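Local coordinates for protein CrmK (Actinoalloteichus sp. WH1-2216-6, PDB 5I1W) that probably catalyses an oxygen-dependent, FAD-linked oxidation, with its flavin held covalently, on a hydroxymethyl bipyridine or a related compound, at residues L202-A207 against E214-P219; S344-G349 against R396-K401. All coordinates share one frame; numbering follows the deposited sequence.

Interaction 1: L202-A207 against E214-P219; sequences LRSPDA and EALPRP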
loop_
_atom_site.group_PDB
_atom_site.type_symbol
_atom_site.label_atom_id
_atom_site.label_comp_id
_atom_site.label_asym_id
_atom_site.label_seq_id
_atom_site.Cartn_x
_atom_site.Cartn_y
_atom_site.Cartn_z
ATOM N N LEU A 202 -16.132 7.725 15.864
ATOM C CA LEU A 202 -15.714 6.557 16.616
ATOM C C LEU A 202 -15.225 6.931 17.991
ATOM O O LEU A 202 -14.419 7.840 18.135
ATOM C CB LEU A 202 -14.567 5.851 15.916
ATOM C CG LEU A 202 -14.916 5.506 14.477
ATOM C CD1 LEU A 202 -13.688 5.133 13.662
ATOM C CD2 LEU A 202 -15.900 4.378 14.446
ATOM N N ARG A 203 -15.648 6.152 18.981
ATOM C CA ARG A 203 -15.343 6.435 20.350
ATOM C C ARG A 203 -15.703 5.254 21.184
ATOM O O ARG A 203 -16.726 4.641 20.921
ATOM C CB ARG A 203 -16.213 7.565 20.770
ATOM C CG ARG A 203 -16.109 7.920 22.194
ATOM C CD ARG A 203 -17.117 9.024 22.396
ATOM N NE ARG A 203 -16.589 9.820 23.445
ATOM C CZ ARG A 203 -16.847 9.618 24.714
ATOM N NH1 ARG A 203 -17.689 8.648 25.078
ATOM N NH2 ARG A 203 -16.257 10.396 25.618
ATOM N N SER A 204 -14.883 4.909 22.166
ATOM C CA SER A 204 -15.264 3.835 23.106
ATOM C C SER A 204 -16.483 4.236 23.927
ATOM O O SER A 204 -16.556 5.330 24.381
ATOM C CB SER A 204 -14.130 3.487 24.077
ATOM O OG SER A 204 -12.978 3.073 23.380
ATOM N N PRO A 205 -17.430 3.323 24.127
ATOM C CA PRO A 205 -18.616 3.688 24.894
ATOM C C PRO A 205 -18.321 4.010 26.356
ATOM O O PRO A 205 -19.058 4.750 26.969
ATOM C CB PRO A 205 -19.520 2.473 24.748
ATOM C CG PRO A 205 -18.597 1.323 24.469
ATOM C CD PRO A 205 -17.459 1.913 23.685
ATOM N N ASP A 206 -17.214 3.517 26.883
ATOM C CA ASP A 206 -16.785 3.858 28.240
ATOM C C ASP A 206 -15.528 4.745 28.321
ATOM O O ASP A 206 -14.752 4.640 29.255
ATOM C CB ASP A 206 -16.586 2.548 29.003
ATOM C CG ASP A 206 -17.926 1.830 29.281
ATOM O OD1 ASP A 206 -18.958 2.200 28.669
ATOM O OD2 ASP A 206 -17.954 0.903 30.119
ATOM N N ALA A 207 -15.332 5.634 27.352
ATOM C CA ALA A 207 -14.203 6.549 27.381
ATOM C C ALA A 207 -14.353 7.588 28.498
ATOM O O ALA A 207 -15.470 7.995 28.817
ATOM C CB ALA A 207 -14.052 7.258 26.041
ATOM N N GLU A 214 -7.594 9.281 25.141
ATOM C CA GLU A 214 -8.486 8.377 25.864
ATOM C C GLU A 214 -9.762 8.018 25.084
ATOM O O GLU A 214 -10.575 7.300 25.584
ATOM C CB GLU A 214 -8.935 9.042 27.172
ATOM C CG GLU A 214 -7.813 9.515 28.096
ATOM C CD GLU A 214 -7.194 8.381 28.918
ATOM O OE1 GLU A 214 -7.934 7.639 29.640
ATOM O OE2 GLU A 214 -5.947 8.244 28.850
ATOM N N ALA A 215 -9.994 8.553 23.904
ATOM C CA ALA A 215 -11.318 8.350 23.268
ATOM C C ALA A 215 -11.466 6.969 22.600
ATOM O O ALA A 215 -12.566 6.522 22.379
ATOM C CB ALA A 215 -11.621 9.474 22.298
ATOM N N LEU A 216 -10.372 6.294 22.307
ATOM C CA LEU A 216 -10.391 4.964 21.774
ATOM C C LEU A 216 -9.265 4.196 22.477
ATOM O O LEU A 216 -8.368 4.794 23.042
ATOM C CB LEU A 216 -10.081 4.994 20.273
ATOM C CG LEU A 216 -11.168 5.389 19.308
ATOM C CD1 LEU A 216 -10.663 5.627 17.892
ATOM C CD2 LEU A 216 -12.243 4.348 19.337
ATOM N N PRO A 217 -9.272 2.877 22.394
ATOM C CA PRO A 217 -8.259 2.082 23.085
ATOM C C PRO A 217 -6.855 2.248 22.564
ATOM O O PRO A 217 -6.670 2.417 21.337
ATOM C CB PRO A 217 -8.672 0.638 22.786
ATOM C CG PRO A 217 -10.050 0.714 22.286
ATOM C CD PRO A 217 -10.210 2.043 21.630
ATOM N N ARG A 218 -5.877 2.200 23.484
ATOM C CA ARG A 218 -4.463 2.054 23.129
ATOM C C ARG A 218 -4.179 0.597 22.875
ATOM O O ARG A 218 -4.431 -0.220 23.741
ATOM C CB ARG A 218 -3.564 2.449 24.263
ATOM C CG ARG A 218 -3.527 3.937 24.487
ATOM C CD ARG A 218 -2.506 4.269 25.549
ATOM N NE ARG A 218 -3.082 5.296 26.402
ATOM C CZ ARG A 218 -3.190 6.577 26.066
ATOM N NH1 ARG A 218 -2.754 7.009 24.879
ATOM N NH2 ARG A 218 -3.750 7.425 26.922
ATOM N N PRO A 219 -3.648 0.266 21.695
ATOM C CA PRO A 219 -3.373 -1.156 21.481
ATOM C C PRO A 219 -2.157 -1.529 22.290
ATOM O O PRO A 219 -1.403 -0.640 22.726
ATOM C CB PRO A 219 -3.040 -1.231 20.004
ATOM C CG PRO A 219 -2.383 0.098 19.713
ATOM C CD PRO A 219 -3.079 1.114 20.633
HETATM O O HOH W 1 -10.809 3.902 25.310
#
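Ser204 meets the 214-219 segment with both its backbone and its hydroxyl. Its N donates to Ala215 O over 2.8 Å, with an angle of 169° at the hydrogen. The same carbonyl also receives a CA-H...O contact, from Arg203 CA at 3.4 Å. With OG beside the backbone N (chi1 -59°), the serine hydroxyl points at the Leu216-Pro217 junction: OG lies 3.4 Å from Pro217 CD and nearly as close to Leu216 CA. It also bonds a water, whose second bond, to Glu214 O, is long and weak, giving a bridge that is firm at one end only. Residues 204-207 form a type I beta turn, in which Ala207 N returns to Ser204 O. The turn comes just after the end of strand 196-202, an inner strand of the antiparallel sheet in the FAD-binding part of the chain, and it brings the Ala207 methyl round to the Glu214 and Ala215 carbonyls. There CB rests 3.5 Å from Glu214 O, while it also lies 3.7 Å above the plane of the Arg203 guanidinium, displaced toward the rim. The arginine reaches that position through an extended chain, CG anti to the backbone N (chi1 175°), and its NE is hydrogen-bonded to Gly94 O. Leu216 approaches from the other end of the contact. Its CD2 lies alongside the Arg203 backbone, 3.9 Å from N, and its CD1 comes loosely against Leu202 CB at 4.4 Å. Phe96 of strand 95-99 and Leu111 of helix 104-115 also pack on the Leu216 side chain, and Tyr151 touches Ser204, Leu216 and Pro217 alike.

Interaction 2: S344-G349 against R396-K401; sequences SADLRG and RGASLK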
loop_
_atom_site.group_PDB
_atom_site.type_symbol
_atom_site.label_atom_id
_atom_site.label_comp_id
_atom_site.label_asym_id
_atom_site.label_seq_id
_atom_site.Cartn_x
_atom_site.Cartn_y
_atom_site.Cartn_z
ATOM N N SER A 344 -17.737 -17.255 2.245
ATOM C CA SER A 344 -17.628 -17.071 3.658
ATOM C C SER A 344 -18.457 -18.118 4.385
ATOM O O SER A 344 -19.503 -18.574 3.878
ATOM C CB SER A 344 -18.161 -15.642 3.958
ATOM O OG SER A 344 -18.473 -15.424 5.312
ATOM N N ALA A 345 -18.002 -18.508 5.561
ATOM C CA ALA A 345 -18.754 -19.405 6.438
ATOM C C ALA A 345 -18.202 -19.271 7.851
ATOM O O ALA A 345 -16.970 -19.314 8.064
ATOM C CB ALA A 345 -18.624 -20.857 5.979
ATOM N N ASP A 346 -19.074 -19.079 8.817
ATOM C CA ASP A 346 -18.648 -18.923 10.183
ATOM C C ASP A 346 -18.937 -20.168 10.982
ATOM O O ASP A 346 -19.911 -20.850 10.702
ATOM C CB ASP A 346 -19.350 -17.742 10.789
ATOM C CG ASP A 346 -18.919 -16.441 10.141
ATOM O OD1 ASP A 346 -17.923 -16.482 9.340
ATOM O OD2 ASP A 346 -19.565 -15.374 10.396
ATOM N N LEU A 347 -18.098 -20.436 11.986
ATOM C CA LEU A 347 -18.208 -21.661 12.779
ATOM C C LEU A 347 -18.339 -21.394 14.273
ATOM O O LEU A 347 -17.729 -20.500 14.794
ATOM C CB LEU A 347 -16.983 -22.528 12.549
ATOM C CG LEU A 347 -16.771 -23.152 11.162
ATOM C CD1 LEU A 347 -15.415 -23.820 11.085
ATOM C CD2 LEU A 347 -17.811 -24.192 10.895
ATOM N N ARG A 348 -19.143 -22.201 14.951
ATOM C CA ARG A 348 -19.107 -22.275 16.408
ATOM C C ARG A 348 -18.726 -23.688 16.844
ATOM O O ARG A 348 -18.725 -23.983 18.037
ATOM C CB ARG A 348 -20.442 -21.871 17.021
ATOM C CG ARG A 348 -21.674 -22.531 16.398
ATOM C CD ARG A 348 -22.974 -22.181 17.158
ATOM N NE ARG A 348 -23.091 -23.071 18.309
ATOM C CZ ARG A 348 -22.624 -22.831 19.542
ATOM N NH1 ARG A 348 -22.035 -21.667 19.857
ATOM N NH2 ARG A 348 -22.764 -23.763 20.489
ATOM N N GLY A 349 -18.402 -24.542 15.868
ATOM C CA GLY A 349 -18.025 -25.936 16.088
ATOM C C GLY A 349 -17.013 -26.424 15.058
ATOM O O GLY A 349 -16.810 -25.807 14.034
ATOM N N ARG A 396 -23.856 -12.395 16.211
ATOM C CA ARG A 396 -22.733 -12.701 17.088
ATOM C C ARG A 396 -22.702 -14.160 17.412
ATOM O O ARG A 396 -23.599 -14.863 17.015
ATOM C CB ARG A 396 -22.779 -11.764 18.287
ATOM C CG ARG A 396 -22.010 -10.531 17.875
ATOM C CD ARG A 396 -22.493 -9.210 18.410
ATOM N NE ARG A 396 -21.269 -8.595 18.818
ATOM C CZ ARG A 396 -20.857 -7.363 18.631
ATOM N NH1 ARG A 396 -21.580 -6.435 18.036
ATOM N NH2 ARG A 396 -19.648 -7.087 19.101
ATOM N N GLY A 397 -21.647 -14.653 18.055
ATOM C CA GLY A 397 -21.619 -16.086 18.436
ATOM C C GLY A 397 -20.683 -17.074 17.727
ATOM O O GLY A 397 -20.422 -18.153 18.252
ATOM N N ALA A 398 -20.170 -16.725 16.557
ATOM C CA ALA A 398 -19.144 -17.530 15.916
ATOM C C ALA A 398 -17.882 -17.429 16.747
ATOM O O ALA A 398 -17.648 -16.410 17.384
ATOM C CB ALA A 398 -18.900 -17.007 14.511
ATOM N N SER A 399 -17.102 -18.501 16.773
ATOM C CA SER A 399 -15.794 -18.537 17.410
ATOM C C SER A 399 -14.708 -18.408 16.364
ATOM O O SER A 399 -13.541 -18.187 16.674
ATOM C CB SER A 399 -15.542 -19.878 18.094
ATOM O OG SER A 399 -16.647 -20.343 18.848
ATOM N N LEU A 400 -15.086 -18.543 15.111
ATOM C CA LEU A 400 -14.122 -18.688 14.058
ATOM C C LEU A 400 -14.828 -18.345 12.745
ATOM O O LEU A 400 -15.957 -18.724 12.533
ATOM C CB LEU A 400 -13.669 -20.130 14.170
ATOM C CG LEU A 400 -12.597 -20.831 13.427
ATOM C CD1 LEU A 400 -12.838 -20.439 11.984
ATOM C CD2 LEU A 400 -11.190 -20.550 13.941
ATOM N N LYS A 401 -14.160 -17.591 11.881
ATOM C CA LYS A 401 -14.613 -17.324 10.552
ATOM C C LYS A 401 -13.805 -18.114 9.554
ATOM O O LYS A 401 -12.664 -18.442 9.815
ATOM C CB LYS A 401 -14.433 -15.839 10.286
ATOM C CG LYS A 401 -15.223 -15.015 11.295
ATOM C CD LYS A 401 -15.047 -13.513 11.116
ATOM C CE LYS A 401 -16.378 -12.773 11.213
ATOM N NZ LYS A 401 -17.217 -13.128 10.045
#
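Leu347 N donates to Leu400 O at 2.8 Å, with an angle of 174° at the hydrogen, in a hydrogen-bonded pair of the antiparallel strands 339-347 and 400-408 that carries a classic beta bulge. In return, Leu347 O accepts Ser399 N at 2.9 Å in the carbonyl plane and, only weakly, Leu400 N. Two consecutive residues thus oppose one, which defines the bulge.

The adjoining residues, Asp346 and Lys401, are a non-hydrogen-bonded pair of the same strands, and their side chains form a salt bridge. Lys401 NZ lies 3.3 Å from Asp346 OD2, on the syn side but 30° out of the carboxylate plane; a second, weak bond runs to OD1. The two side chains lie side by side and point the same way. Bends in the lysine chain at chi3 (136°) and chi4 bring the ammonium back to the syn side of OD2, while CG passes close to OD1. Tyr138, Tyr380 and Tyr446 make cation-pi contacts with the same lysine; Tyr138 and Tyr446 also bind FAD, and the Lys401 side chain is about 7 Å from the flavin cofactor.

Packing is lighter. On the face of Asp346 and Lys401, Asp346 CB meets Ala398 CB at 3.8 Å; on the other face, Leu347 and Leu400 approach loosely through their CD1 methyls. At the exposed end, the edge of the Arg348 guanidinium faces Gly397 O near its plane, NH1 lying 4.2 Å from that oxygen.

In the fold
From the N terminus, strand 196-202 runs into interaction 1, which closes a short loop: six residues separate its segments. It ties the end of that strand, in the five-stranded antiparallel sheet, to the chain leaving helix 212-215. The chain then enters strand 222-231 of the eight-stranded sheet, where interaction 2 later joins neighbouring strands 339-347 and 400-408 across 46 intervening residues, including helix 353-364 and strand 373-379. The contacts follow in series, neither nesting nor crossing. Interactions 1 and 2 have centres about 26 Å apart and nearest atoms about 10 Å apart. Interaction 2 lies near the flavin, its Lys401 side chain about 8 Å from the bound bipyridine; interaction 1 is more peripheral.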